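Local structure of nicastrin (Dictyostelium purpureum, 4R12) at residues Ser110-Lys115 / Leu125-Asn130; Pro220-Ala225 / Glu271-Val276; Trp169-Asp174 / Thr580-Phe585; Glu92-Leu97 / Phe139-Phe144. The protein probably serves as an essential extracellular subunit of gamma-secretase, the protease complex that cuts Notch receptors and amyloid precursor protein within the membrane. All coordinates share one frame; numbering follows the deposited sequence.

Contact 1 of 4, residues Ser110-Lys115 / Leu125-Asn130; sequences SRYPNK and LEWNPN
Tyr-112 and Trp-127 form the aromatic part of this contact, a T-shaped pair with planes at 89°. The indole presents its pyrrole edge, and CD1 stands over the centre of the phenol ring, 3.7 Å from Tyr-112 CE2; the opposite face of that ring rests on Lys-115 CG. With CG anti to the backbone N (chi1 -173°), the tyrosine lies alongside the indole, and one water accepts hydrogen bonds from both Tyr-112 OH and Trp-127 NE1. An alanine at Tyr-112 is likely to open a gap between the indole and Lys-115 and to cost the water one of its two donors.

Backbone and amide bonds join the loops next to the rings. Asn-128 N donates to Arg-111 O at 2.9 Å, and Asn-128 ND2 reaches Ser-110 O at 3.0 Å while also pairing with Ser-107. An ST turn, Tyr-112 N to Ser-110 OG, shapes the first loop.

The charged part lies toward solvent. Arg-111 NH1 meets Glu-126 OE1 at 3.1 Å in a salt bridge, the guanidinium and carboxylate planes 76° apart, and NE is held by Ala-131 O.

Both segments belong to the long loop between strands 90-96 and 138-139 of the small lobe. Tyr-405 meets Trp-127 edge-to-face, Tyr-407 bonds its backbone and Pro-382 touches Tyr-112, consistent with the lid that the small lobe lays over the large lobe in nicastrins.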
loop_
_atom_site.group_PDB
_atom_site.type_symbol
_atom_site.label_atom_id
_atom_site.label_comp_id
_atom_site.label_asym_id
_atom_site.label_seq_id
_atom_site.Cartn_x
_atom_site.Cartn_y
_atom_site.Cartn_z
ATOM N N SER A 110 3.566 0.443 13.773
ATOM C CA SER A 110 4.115 1.439 14.699
ATOM C C SER A 110 3.033 2.318 15.352
ATOM O O SER A 110 1.968 2.520 14.772
ATOM C CB SER A 110 5.116 2.326 13.951
ATOM O OG SER A 110 5.477 3.459 14.715
ATOM N N ARG A 111 3.323 2.852 16.542
ATOM C CA ARG A 111 2.421 3.796 17.215
ATOM C C ARG A 111 2.318 5.122 16.460
ATOM O O ARG A 111 1.329 5.848 16.586
ATOM C CB ARG A 111 2.888 4.075 18.650
ATOM C CG ARG A 111 2.947 2.865 19.588
ATOM C CD ARG A 111 1.628 2.657 20.323
ATOM N NE ARG A 111 1.687 1.600 21.333
ATOM C CZ ARG A 111 1.875 1.801 22.639
ATOM N NH1 ARG A 111 2.040 3.025 23.115
ATOM N NH2 ARG A 111 1.911 0.769 23.474
ATOM N N TYR A 112 3.366 5.450 15.712
ATOM C CA TYR A 112 3.371 6.627 14.847
ATOM C C TYR A 112 4.114 6.230 13.577
ATOM O O TYR A 112 5.330 6.374 13.486
ATOM C CB TYR A 112 4.023 7.830 15.562
ATOM C CG TYR A 112 3.968 9.183 14.857
ATOM C CD1 TYR A 112 4.040 9.287 13.467
ATOM C CD2 TYR A 112 3.872 10.361 15.591
ATOM C CE1 TYR A 112 4.012 10.510 12.834
ATOM C CE2 TYR A 112 3.834 11.597 14.963
ATOM C CZ TYR A 112 3.912 11.666 13.585
ATOM O OH TYR A 112 3.887 12.891 12.951
ATOM N N PRO A 113 3.374 5.699 12.585
ATOM C CA PRO A 113 3.988 5.254 11.326
ATOM C C PRO A 113 4.793 6.361 10.646
ATOM O O PRO A 113 4.307 7.493 10.533
ATOM C CB PRO A 113 2.775 4.849 10.459
ATOM C CG PRO A 113 1.708 4.495 11.458
ATOM C CD PRO A 113 1.917 5.485 12.602
ATOM N N ASN A 114 6.014 6.037 10.238
ATOM C CA ASN A 114 6.880 6.956 9.509
ATOM C C ASN A 114 7.254 8.215 10.257
ATOM O O ASN A 114 7.616 9.203 9.628
ATOM C CB ASN A 114 6.219 7.360 8.193
ATOM C CG ASN A 114 6.313 6.289 7.154
ATOM O OD1 ASN A 114 7.385 5.753 6.906
ATOM N ND2 ASN A 114 5.187 5.963 6.540
ATOM N N LYS A 115 7.146 8.184 11.586
ATOM C CA LYS A 115 7.354 9.381 12.410
ATOM C C LYS A 115 8.584 10.189 12.005
ATOM O O LYS A 115 8.497 11.400 11.772
ATOM C CB LYS A 115 7.481 9.003 13.889
ATOM C CG LYS A 115 7.644 10.225 14.795
ATOM C CD LYS A 115 8.551 9.937 15.980
ATOM C CE LYS A 115 7.808 9.292 17.130
ATOM N NZ LYS A 115 8.756 8.950 18.242
ATOM N N LEU A 125 3.070 12.520 19.835
ATOM C CA LEU A 125 1.757 11.973 19.548
ATOM C C LEU A 125 1.865 10.500 19.179
ATOM O O LEU A 125 2.903 10.051 18.694
ATOM C CB LEU A 125 1.073 12.733 18.408
ATOM C CG LEU A 125 0.808 14.226 18.585
ATOM C CD1 LEU A 125 0.019 14.737 17.385
ATOM C CD2 LEU A 125 0.072 14.503 19.887
ATOM N N GLU A 126 0.793 9.763 19.441
ATOM C CA GLU A 126 0.653 8.391 18.992
ATOM C C GLU A 126 -0.644 8.277 18.219
ATOM O O GLU A 126 -1.718 8.198 18.824
ATOM C CB GLU A 126 0.647 7.417 20.168
ATOM C CG GLU A 126 1.912 7.469 21.011
ATOM C CD GLU A 126 1.984 6.335 22.013
ATOM O OE1 GLU A 126 0.916 5.782 22.368
ATOM O OE2 GLU A 126 3.107 6.006 22.451
ATOM N N TRP A 127 -0.539 8.286 16.891
ATOM C CA TRP A 127 -1.702 8.259 16.011
ATOM C C TRP A 127 -2.364 6.875 15.971
ATOM O O TRP A 127 -3.564 6.751 15.723
ATOM C CB TRP A 127 -1.294 8.690 14.594
ATOM C CG TRP A 127 -0.972 10.144 14.500
ATOM C CD1 TRP A 127 0.267 10.729 14.555
ATOM C CD2 TRP A 127 -1.913 11.212 14.345
ATOM N NE1 TRP A 127 0.144 12.107 14.447
ATOM C CE2 TRP A 127 -1.188 12.421 14.313
ATOM C CE3 TRP A 127 -3.309 11.259 14.228
ATOM C CZ2 TRP A 127 -1.810 13.665 14.168
ATOM C CZ3 TRP A 127 -3.925 12.490 14.080
ATOM C CH2 TRP A 127 -3.177 13.677 14.053
ATOM N N ASN A 128 -1.563 5.850 16.246
ATOM C CA ASN A 128 -1.988 4.450 16.215
ATOM C C ASN A 128 -1.662 3.810 17.579
ATOM O O ASN A 128 -0.829 2.902 17.658
ATOM C CB ASN A 128 -1.261 3.739 15.055
ATOM C CG ASN A 128 -1.743 2.301 14.810
ATOM O OD1 ASN A 128 -2.897 1.965 15.046
ATOM N ND2 ASN A 128 -0.830 1.446 14.328
ATOM N N PRO A 129 -2.293 4.309 18.666
ATOM C CA PRO A 129 -1.791 4.008 20.021
ATOM C C PRO A 129 -1.989 2.546 20.466
ATOM O O PRO A 129 -1.313 2.085 21.384
ATOM C CB PRO A 129 -2.599 4.973 20.910
ATOM C CG PRO A 129 -3.868 5.198 20.153
ATOM C CD PRO A 129 -3.477 5.192 18.703
ATOM N N ASN A 130 -2.889 1.820 19.808
ATOM C CA ASN A 130 -3.156 0.430 20.178
ATOM C C ASN A 130 -2.084 -0.550 19.669
ATOM O O ASN A 130 -2.066 -1.714 20.056
ATOM C CB ASN A 130 -4.533 0.021 19.658
ATOM C CG ASN A 130 -4.979 -1.326 20.180
ATOM O OD1 ASN A 130 -5.275 -2.237 19.404
ATOM N ND2 ASN A 130 -5.025 -1.466 21.500
HETATM O O HOH W 1 1.968 14.320 14.104
#

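Contact 2 of 4, residues Pro220-Ala225 / Glu271-Val276; sequences PFDTTA and ERWGYV
Asp-222 OD2 is gripped by two donors: Arg-272 N, 2.9 Å away on the syn lone pair at an N-H...O angle of 163°, and a water at 2.8 Å. The other oxygen, OD1, takes Glu-271 N from above the carboxylate plane at 2.9 Å. One aspartate thus holds two successive amides of the opposite loop, a task for a short acid. The same water donates to Thr-223 O and accepts from Trp-273 NE1, tying the indole to Asp-222.

The loops follow the neighbouring parallel strands 214-220 and 262-268 of the large lobe, which is related to zinc exopeptidases; in such enzymes loops at this end of the sheet carry the metal site, but no metal is bound here.

Arg-272 bends at chi2 (-44°), which brings NE back to Asp-222 O, 3.0 Å away and in the guanidinium plane. Its NH2 pairs with Ser-237 of helix 234-252, whose hydroxyl also bonds Asp-222 O. Pro-220 crosses one guanidinium face obliquely, with CB over its centre and CG 3.4 Å from Arg-272 NH2. A leucine in place of Arg-272 would probably leave Asp-222 O with one donor fewer and Ser-237 without its guanidinium partner.

Thr-224 CG2 touches Arg-272 CB at 3.6 Å and also the indole, while Pro-220 CB abuts Glu-271 CB. The Glu-271 carboxylate turns away, to Ser-278 and Ser-384.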
loop_
_atom_site.group_PDB
_atom_site.type_symbol
_atom_site.label_atom_id
_atom_site.label_comp_id
_atom_site.label_asym_id
_atom_site.label_seq_id
_atom_site.Cartn_x
_atom_site.Cartn_y
_atom_site.Cartn_z
ATOM N N PRO A 220 -1.663 7.864 -0.888
ATOM C CA PRO A 220 -0.707 6.757 -0.854
ATOM C C PRO A 220 -1.436 5.448 -1.141
ATOM O O PRO A 220 -2.354 5.117 -0.398
ATOM C CB PRO A 220 -0.177 6.808 0.585
ATOM C CG PRO A 220 -1.355 7.318 1.383
ATOM C CD PRO A 220 -2.117 8.256 0.463
ATOM N N PHE A 221 -1.090 4.725 -2.201
ATOM C CA PHE A 221 -1.858 3.502 -2.469
ATOM C C PHE A 221 -1.201 2.226 -1.928
ATOM O O PHE A 221 -1.861 1.177 -1.858
ATOM C CB PHE A 221 -2.171 3.344 -3.972
ATOM C CG PHE A 221 -1.001 2.924 -4.840
ATOM C CD1 PHE A 221 -0.758 1.570 -5.112
ATOM C CD2 PHE A 221 -0.205 3.877 -5.463
ATOM C CE1 PHE A 221 0.284 1.187 -5.944
ATOM C CE2 PHE A 221 0.836 3.503 -6.294
ATOM C CZ PHE A 221 1.081 2.153 -6.540
ATOM N N ASP A 222 0.056 2.290 -1.509
ATOM C CA ASP A 222 0.687 1.082 -0.981
ATOM C C ASP A 222 0.235 0.819 0.459
ATOM O O ASP A 222 -0.249 1.720 1.156
ATOM C CB ASP A 222 2.220 1.165 -1.062
ATOM C CG ASP A 222 2.802 2.260 -0.188
ATOM O OD1 ASP A 222 2.345 3.413 -0.294
ATOM O OD2 ASP A 222 3.721 1.966 0.611
ATOM N N THR A 223 0.369 -0.436 0.880
ATOM C CA THR A 223 -0.140 -0.884 2.164
ATOM C C THR A 223 0.914 -1.669 2.930
ATOM O O THR A 223 2.007 -1.935 2.413
ATOM C CB THR A 223 -1.368 -1.781 1.991
ATOM O OG1 THR A 223 -1.036 -2.818 1.062
ATOM C CG2 THR A 223 -2.570 -0.974 1.464
ATOM N N THR A 224 0.584 -2.054 4.160
ATOM C CA THR A 224 1.490 -2.877 4.965
ATOM C C THR A 224 0.728 -3.963 5.696
ATOM O O THR A 224 -0.483 -3.886 5.854
ATOM C CB THR A 224 2.260 -2.059 6.015
ATOM O OG1 THR A 224 1.332 -1.294 6.801
ATOM C CG2 THR A 224 3.263 -1.132 5.352
ATOM N N ALA A 225 1.475 -4.964 6.157
ATOM C CA ALA A 225 0.932 -6.061 6.941
ATOM C C ALA A 225 2.085 -6.894 7.490
ATOM O O ALA A 225 3.232 -6.758 7.043
ATOM C CB ALA A 225 0.010 -6.921 6.112
ATOM N N GLU A 271 4.938 4.758 -0.050
ATOM C CA GLU A 271 4.826 5.797 0.962
ATOM C C GLU A 271 4.920 5.244 2.375
ATOM O O GLU A 271 5.363 5.947 3.283
ATOM C CB GLU A 271 3.501 6.558 0.810
ATOM C CG GLU A 271 3.423 7.325 -0.471
ATOM C CD GLU A 271 4.413 8.486 -0.516
ATOM O OE1 GLU A 271 4.116 9.553 0.046
ATOM O OE2 GLU A 271 5.491 8.321 -1.106
ATOM N N ARG A 272 4.495 3.994 2.574
ATOM C CA ARG A 272 4.518 3.425 3.924
ATOM C C ARG A 272 5.945 3.163 4.378
ATOM O O ARG A 272 6.176 2.781 5.521
ATOM C CB ARG A 272 3.718 2.127 4.007
ATOM C CG ARG A 272 2.305 2.201 3.469
ATOM C CD ARG A 272 1.623 3.426 3.918
ATOM N NE ARG A 272 0.230 3.553 3.463
ATOM C CZ ARG A 272 -0.545 4.544 3.889
ATOM N NH1 ARG A 272 -0.028 5.438 4.735
ATOM N NH2 ARG A 272 -1.803 4.650 3.496
ATOM N N TRP A 273 6.905 3.364 3.478
ATOM C CA TRP A 273 8.299 3.086 3.797
ATOM C C TRP A 273 9.118 4.368 3.676
ATOM O O TRP A 273 10.128 4.426 2.966
ATOM C CB TRP A 273 8.826 1.969 2.893
ATOM C CG TRP A 273 7.982 0.736 3.015
ATOM C CD1 TRP A 273 6.958 0.356 2.186
ATOM C CD2 TRP A 273 8.038 -0.245 4.060
ATOM N NE1 TRP A 273 6.390 -0.811 2.642
ATOM C CE2 TRP A 273 7.032 -1.199 3.789
ATOM C CE3 TRP A 273 8.838 -0.409 5.196
ATOM C CZ2 TRP A 273 6.813 -2.302 4.609
ATOM C CZ3 TRP A 273 8.621 -1.509 6.006
ATOM C CH2 TRP A 273 7.618 -2.442 5.710
ATOM N N GLY A 274 8.652 5.401 4.369
ATOM C CA GLY A 274 9.365 6.666 4.439
ATOM C C GLY A 274 9.016 7.669 3.355
ATOM O O GLY A 274 9.869 8.468 2.961
ATOM N N TYR A 275 7.779 7.607 2.849
ATOM C CA TYR A 275 7.297 8.550 1.837
ATOM C C TYR A 275 8.174 8.638 0.593
ATOM O O TYR A 275 8.322 9.718 0.039
ATOM C CB TYR A 275 7.177 9.964 2.439
ATOM C CG TYR A 275 6.390 10.029 3.721
ATOM C CD1 TYR A 275 5.018 9.818 3.717
ATOM C CD2 TYR A 275 7.009 10.305 4.939
ATOM C CE1 TYR A 275 4.283 9.867 4.876
ATOM C CE2 TYR A 275 6.271 10.364 6.117
ATOM C CZ TYR A 275 4.902 10.145 6.068
ATOM O OH TYR A 275 4.139 10.190 7.208
ATOM N N VAL A 276 8.760 7.535 0.136
ATOM C CA VAL A 276 9.773 7.684 -0.901
ATOM C C VAL A 276 9.188 8.013 -2.269
ATOM O O VAL A 276 9.875 8.610 -3.101
ATOM C CB VAL A 276 10.668 6.442 -1.014
ATOM C CG1 VAL A 276 11.398 6.212 0.312
ATOM C CG2 VAL A 276 9.872 5.226 -1.409
HETATM O O HOH W 2 3.978 -0.779 1.075
#

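Contact 3 of 4, residues Trp169-Asp174 / Thr580-Phe585; sequences WGAELD and TALKVF
Ala-171, Leu-173, Leu-582 and Val-584 make the tight side of this antiparallel strand pair. Leu-173 CD1 meets Leu-582 CD1 at 3.7 Å, the two side chains lying side by side and pointing the same way, and the small Ala-171 fits where the backbones draw closest, opposite Val-584. Trp-169 crosses Val-584 at about a right angle, CE3 touching CG1 at 3.5 Å. Phe-144 and helix 148-160 pack against this apolar side. Between the strands, three hydrogen-bonded pairs give six backbone bonds, among them Glu-172 N to Lys-583 O at 2.8 Å.

The face of Glu-172, Asp-174, Lys-583 and Phe-585 is looser and partly open to solvent. Phe-585, turned by a chi1 of 55°, lies back across the neighbouring strand, CE2 3.5 Å from Glu-172 N; a side chain at Gly-170 would crowd its ring. Lys-583 stretches out to Asp-174, NZ to OD2 3.4 Å, a salt bridge with a weak hydrogen bond, while Glu-172 stays beyond bonding range of the amine.

Glu-172 OE2 and Asp-174 OD1 lie only 2.7 Å apart, which implies that one acid probably holds a proton, so that the pair would probably carry about one negative charge, which Lys-583 could balance.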
loop_
_atom_site.group_PDB
_atom_site.type_symbol
_atom_site.label_atom_id
_atom_site.label_comp_id
_atom_site.label_asym_id
_atom_site.label_seq_id
_atom_site.Cartn_x
_atom_site.Cartn_y
_atom_site.Cartn_z
ATOM N N TRP A 169 0.593 -35.675 13.220
ATOM C CA TRP A 169 0.720 -34.722 12.117
ATOM C C TRP A 169 1.825 -33.687 12.316
ATOM O O TRP A 169 1.971 -33.117 13.398
ATOM C CB TRP A 169 -0.606 -33.994 11.902
ATOM C CG TRP A 169 -1.657 -34.843 11.279
ATOM C CD1 TRP A 169 -2.637 -35.548 11.923
ATOM C CD2 TRP A 169 -1.840 -35.084 9.882
ATOM N NE1 TRP A 169 -3.420 -36.209 11.007
ATOM C CE2 TRP A 169 -2.950 -35.943 9.746
ATOM C CE3 TRP A 169 -1.169 -34.661 8.729
ATOM C CZ2 TRP A 169 -3.407 -36.382 8.504
ATOM C CZ3 TRP A 169 -1.625 -35.097 7.497
ATOM C CH2 TRP A 169 -2.735 -35.949 7.394
ATOM N N GLY A 170 2.585 -33.438 11.253
ATOM C CA GLY A 170 3.637 -32.433 11.274
ATOM C C GLY A 170 3.642 -31.601 10.005
ATOM O O GLY A 170 2.869 -31.867 9.085
ATOM N N ALA A 171 4.512 -30.593 9.953
ATOM C CA ALA A 171 4.622 -29.741 8.768
ATOM C C ALA A 171 6.041 -29.246 8.549
ATOM O O ALA A 171 6.851 -29.226 9.470
ATOM C CB ALA A 171 3.672 -28.549 8.871
ATOM N N GLU A 172 6.332 -28.853 7.313
ATOM C CA GLU A 172 7.590 -28.196 6.999
ATOM C C GLU A 172 7.331 -26.853 6.334
ATOM O O GLU A 172 6.542 -26.751 5.394
ATOM C CB GLU A 172 8.471 -29.071 6.097
ATOM C CG GLU A 172 9.675 -28.332 5.526
ATOM C CD GLU A 172 10.614 -29.239 4.750
ATOM O OE1 GLU A 172 10.742 -30.420 5.123
ATOM O OE2 GLU A 172 11.223 -28.771 3.766
ATOM N N LEU A 173 8.012 -25.829 6.839
ATOM C CA LEU A 173 7.936 -24.482 6.300
ATOM C C LEU A 173 9.261 -24.080 5.637
ATOM O O LEU A 173 10.301 -23.985 6.300
ATOM C CB LEU A 173 7.577 -23.479 7.414
ATOM C CG LEU A 173 6.163 -23.424 8.011
ATOM C CD1 LEU A 173 5.739 -24.734 8.669
ATOM C CD2 LEU A 173 6.046 -22.262 9.012
ATOM N N ASP A 174 9.216 -23.841 4.333
ATOM C CA ASP A 174 10.368 -23.373 3.564
ATOM C C ASP A 174 10.216 -21.902 3.194
ATOM O O ASP A 174 9.323 -21.541 2.422
ATOM C CB ASP A 174 10.540 -24.189 2.276
ATOM C CG ASP A 174 10.652 -25.669 2.532
ATOM O OD1 ASP A 174 11.414 -26.058 3.438
ATOM O OD2 ASP A 174 9.979 -26.447 1.822
ATOM N N THR A 580 9.095 -20.273 -1.700
ATOM C CA THR A 580 8.376 -20.424 -0.445
ATOM C C THR A 580 7.421 -21.614 -0.531
ATOM O O THR A 580 6.722 -21.767 -1.535
ATOM C CB THR A 580 7.602 -19.133 -0.111
ATOM O OG1 THR A 580 8.467 -18.229 0.589
ATOM C CG2 THR A 580 6.373 -19.435 0.738
ATOM N N ALA A 581 7.392 -22.461 0.499
ATOM C CA ALA A 581 6.493 -23.618 0.479
ATOM C C ALA A 581 6.090 -24.110 1.868
ATOM O O ALA A 581 6.853 -24.026 2.837
ATOM C CB ALA A 581 7.126 -24.763 -0.306
ATOM N N LEU A 582 4.874 -24.641 1.941
ATOM C CA LEU A 582 4.338 -25.217 3.161
ATOM C C LEU A 582 3.831 -26.624 2.868
ATOM O O LEU A 582 2.965 -26.822 2.010
ATOM C CB LEU A 582 3.220 -24.330 3.723
ATOM C CG LEU A 582 2.446 -24.732 4.981
ATOM C CD1 LEU A 582 3.299 -25.491 5.978
ATOM C CD2 LEU A 582 1.913 -23.464 5.639
ATOM N N LYS A 583 4.385 -27.599 3.575
ATOM C CA LYS A 583 4.042 -28.989 3.351
ATOM C C LYS A 583 3.586 -29.627 4.651
ATOM O O LYS A 583 4.147 -29.353 5.712
ATOM C CB LYS A 583 5.242 -29.758 2.783
ATOM C CG LYS A 583 5.919 -29.078 1.597
ATOM C CD LYS A 583 7.328 -29.626 1.369
ATOM C CE LYS A 583 8.038 -28.870 0.252
ATOM N NZ LYS A 583 9.461 -29.294 0.102
ATOM N N VAL A 584 2.565 -30.473 4.564
ATOM C CA VAL A 584 2.088 -31.217 5.721
ATOM C C VAL A 584 2.260 -32.712 5.444
ATOM O O VAL A 584 2.193 -33.148 4.295
ATOM C CB VAL A 584 0.618 -30.856 6.050
ATOM C CG1 VAL A 584 0.032 -31.788 7.093
ATOM C CG2 VAL A 584 0.543 -29.421 6.546
ATOM N N PHE A 585 2.520 -33.478 6.498
ATOM C CA PHE A 585 2.845 -34.891 6.371
ATOM C C PHE A 585 2.632 -35.579 7.710
ATOM O O PHE A 585 2.561 -34.913 8.746
ATOM C CB PHE A 585 4.291 -35.056 5.908
ATOM C CG PHE A 585 5.282 -34.351 6.788
ATOM C CD1 PHE A 585 5.834 -34.990 7.885
ATOM C CD2 PHE A 585 5.636 -33.037 6.536
ATOM C CE1 PHE A 585 6.732 -34.339 8.708
ATOM C CE2 PHE A 585 6.533 -32.379 7.351
ATOM C CZ PHE A 585 7.083 -33.031 8.441
#

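Contact 4 of 4, residues Glu92-Leu97 / Phe139-Phe144; sequences EGIIVL and FPFPIF
Ile-94 sits at the middle of a short parallel ladder. Its N donates to Pro-142 O at 3.0 Å, its O accepts from Phe-144 N at 3.0 Å, and Val-96 N closes the run on Phe-144 O at 2.7 Å. Proline suits position 142 because the ladder uses its carbonyl and asks for no N-H there.

On the face of Ile-94, branched side chains mesh: Ile-143 CG2 lies 4.0 Å from Ile-94 CB and also touches Val-96 CG2. Ile-94 CD1 reaches on to Phe-141 CE1, 3.5 Å away. Phe-141 is turned there by a chi1 of 53°, which places CG between its own N and carbonyl carbon. With no side chain at Gly-93, the Phe-141 ring passes close to the glycine backbone, Phe-141 CD1 to Gly-93 CA 4.0 Å. Pro-142 CD packs on Glu-92 O at 3.3 Å.

Farther out, Phe-139 receives Ile-143 CD1 over one ring face. The other edge of strand 90-96 is bonded to strand 67-72, through Val-70 and Leu-72. On the face shared with Phe-144, Ile-95 packs on Ile-69 and Leu-47, while Phe-144 meets Thr-580.

Beta-branched residues favour extended backbone and fill both faces of such a buried layer; the neighbouring parallel strands 43-50, 67-72, 90-96 and 143-146 form the core of the alpha/beta small lobe.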
loop_
_atom_site.group_PDB
_atom_site.type_symbol
_atom_site.label_atom_id
_atom_site.label_comp_id
_atom_site.label_asym_id
_atom_site.label_seq_id
_atom_site.Cartn_x
_atom_site.Cartn_y
_atom_site.Cartn_z
ATOM N N GLU A 92 10.041 -24.302 16.037
ATOM C CA GLU A 92 10.657 -24.359 14.708
ATOM C C GLU A 92 9.873 -23.559 13.665
ATOM O O GLU A 92 10.330 -23.348 12.543
ATOM C CB GLU A 92 10.805 -25.811 14.259
ATOM C CG GLU A 92 11.782 -26.611 15.111
ATOM C CD GLU A 92 13.219 -26.120 14.986
ATOM O OE1 GLU A 92 13.513 -25.362 14.038
ATOM O OE2 GLU A 92 14.061 -26.498 15.840
ATOM N N GLY A 93 8.693 -23.101 14.039
ATOM C CA GLY A 93 7.906 -22.324 13.105
ATOM C C GLY A 93 6.522 -22.084 13.642
ATOM O O GLY A 93 6.109 -22.717 14.612
ATOM N N ILE A 94 5.807 -21.161 13.010
ATOM C CA ILE A 94 4.433 -20.868 13.392
ATOM C C ILE A 94 3.545 -20.822 12.156
ATOM O O ILE A 94 3.944 -20.298 11.111
ATOM C CB ILE A 94 4.339 -19.531 14.164
ATOM C CG1 ILE A 94 5.009 -19.668 15.532
ATOM C CG2 ILE A 94 2.889 -19.085 14.348
ATOM C CD1 ILE A 94 5.170 -18.353 16.254
ATOM N N ILE A 95 2.353 -21.401 12.275
ATOM C CA ILE A 95 1.314 -21.263 11.264
ATOM C C ILE A 95 0.159 -20.491 11.872
ATOM O O ILE A 95 -0.360 -20.865 12.930
ATOM C CB ILE A 95 0.813 -22.619 10.759
ATOM C CG1 ILE A 95 1.967 -23.410 10.146
ATOM C CG2 ILE A 95 -0.318 -22.430 9.757
ATOM C CD1 ILE A 95 1.594 -24.831 9.737
ATOM N N VAL A 96 -0.228 -19.406 11.215
ATOM C CA VAL A 96 -1.331 -18.586 11.704
ATOM C C VAL A 96 -2.585 -18.883 10.890
ATOM O O VAL A 96 -2.594 -18.781 9.657
ATOM C CB VAL A 96 -0.995 -17.074 11.649
ATOM C CG1 VAL A 96 -2.213 -16.231 12.078
ATOM C CG2 VAL A 96 0.233 -16.771 12.531
ATOM N N LEU A 97 -3.643 -19.259 11.598
ATOM C CA LEU A 97 -4.904 -19.631 10.978
ATOM C C LEU A 97 -5.725 -18.387 10.643
ATOM O O LEU A 97 -5.747 -17.423 11.410
ATOM C CB LEU A 97 -5.693 -20.555 11.917
ATOM C CG LEU A 97 -4.959 -21.814 12.411
ATOM C CD1 LEU A 97 -5.739 -22.449 13.551
ATOM C CD2 LEU A 97 -4.755 -22.814 11.283
ATOM N N PHE A 139 12.500 -12.508 13.728
ATOM C CA PHE A 139 12.209 -13.903 14.047
ATOM C C PHE A 139 13.205 -14.841 13.368
ATOM O O PHE A 139 13.415 -14.742 12.161
ATOM C CB PHE A 139 10.781 -14.270 13.612
ATOM C CG PHE A 139 9.720 -13.423 14.243
ATOM C CD1 PHE A 139 9.324 -12.227 13.656
ATOM C CD2 PHE A 139 9.119 -13.814 15.425
ATOM C CE1 PHE A 139 8.351 -11.436 14.241
ATOM C CE2 PHE A 139 8.137 -13.030 16.012
ATOM C CZ PHE A 139 7.756 -11.846 15.419
ATOM N N PRO A 140 13.824 -15.753 14.145
ATOM C CA PRO A 140 14.774 -16.740 13.617
ATOM C C PRO A 140 14.120 -18.032 13.112
ATOM O O PRO A 140 14.823 -19.015 12.820
ATOM C CB PRO A 140 15.670 -17.032 14.826
ATOM C CG PRO A 140 14.745 -16.876 15.984
ATOM C CD PRO A 140 13.813 -15.737 15.619
ATOM N N PHE A 141 12.795 -18.033 13.025
ATOM C CA PHE A 141 12.041 -19.181 12.540
ATOM C C PHE A 141 10.971 -18.664 11.591
ATOM O O PHE A 141 10.588 -17.497 11.686
ATOM C CB PHE A 141 11.409 -19.967 13.702
ATOM C CG PHE A 141 10.588 -19.122 14.649
ATOM C CD1 PHE A 141 9.283 -18.751 14.332
ATOM C CD2 PHE A 141 11.111 -18.716 15.868
ATOM C CE1 PHE A 141 8.537 -17.979 15.210
ATOM C CE2 PHE A 141 10.362 -17.952 16.750
ATOM C CZ PHE A 141 9.076 -17.584 16.422
ATOM N N PRO A 142 10.485 -19.517 10.678
ATOM C CA PRO A 142 9.502 -19.012 9.715
ATOM C C PRO A 142 8.095 -18.907 10.303
ATOM O O PRO A 142 7.713 -19.676 11.199
ATOM C CB PRO A 142 9.554 -20.050 8.597
ATOM C CG PRO A 142 9.921 -21.321 9.304
ATOM C CD PRO A 142 10.842 -20.923 10.418
ATOM N N ILE A 143 7.338 -17.935 9.805
ATOM C CA ILE A 143 5.938 -17.799 10.155
ATOM C C ILE A 143 5.128 -17.698 8.858
ATOM O O ILE A 143 5.430 -16.870 7.991
ATOM C CB ILE A 143 5.673 -16.557 11.060
ATOM C CG1 ILE A 143 6.637 -16.549 12.254
ATOM C CG2 ILE A 143 4.227 -16.544 11.551
ATOM C CD1 ILE A 143 6.388 -15.409 13.255
ATOM N N PHE A 144 4.143 -18.579 8.711
ATOM C CA PHE A 144 3.210 -18.523 7.579
ATOM C C PHE A 144 1.780 -18.314 8.047
ATOM O O PHE A 144 1.345 -18.935 9.025
ATOM C CB PHE A 144 3.219 -19.825 6.759
ATOM C CG PHE A 144 4.447 -20.044 5.912
ATOM C CD1 PHE A 144 5.715 -19.929 6.439
ATOM C CD2 PHE A 144 4.319 -20.459 4.598
ATOM C CE1 PHE A 144 6.840 -20.185 5.660
ATOM C CE2 PHE A 144 5.442 -20.717 3.816
ATOM C CZ PHE A 144 6.703 -20.575 4.353
#

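How the contacts relate
From the N terminus, contact 4 opens at Glu-92-Leu-97 and closes at Phe-139-Phe-144; contact 1 is nested within that loop, pinching the long excursion of the small lobe. Contact 3 then starts at Trp-169-Asp-174 and closes only at Thr-580-Phe-585, near the C terminus, so that contact 2, in the large lobe, is nested inside its far greater loop. No two loops cross. Contacts 3 and 4 touch through Phe-144, which packs on Leu-173 and Thr-580 and joins the terminal strand to the small-lobe core. Contacts 1 and 2 touch at Asn-114, whose OD1 makes a weak hydrogen bond to Gly-274 N, linking the lobes. Centres of contacts 2 and 3 lie about 31 Å apart.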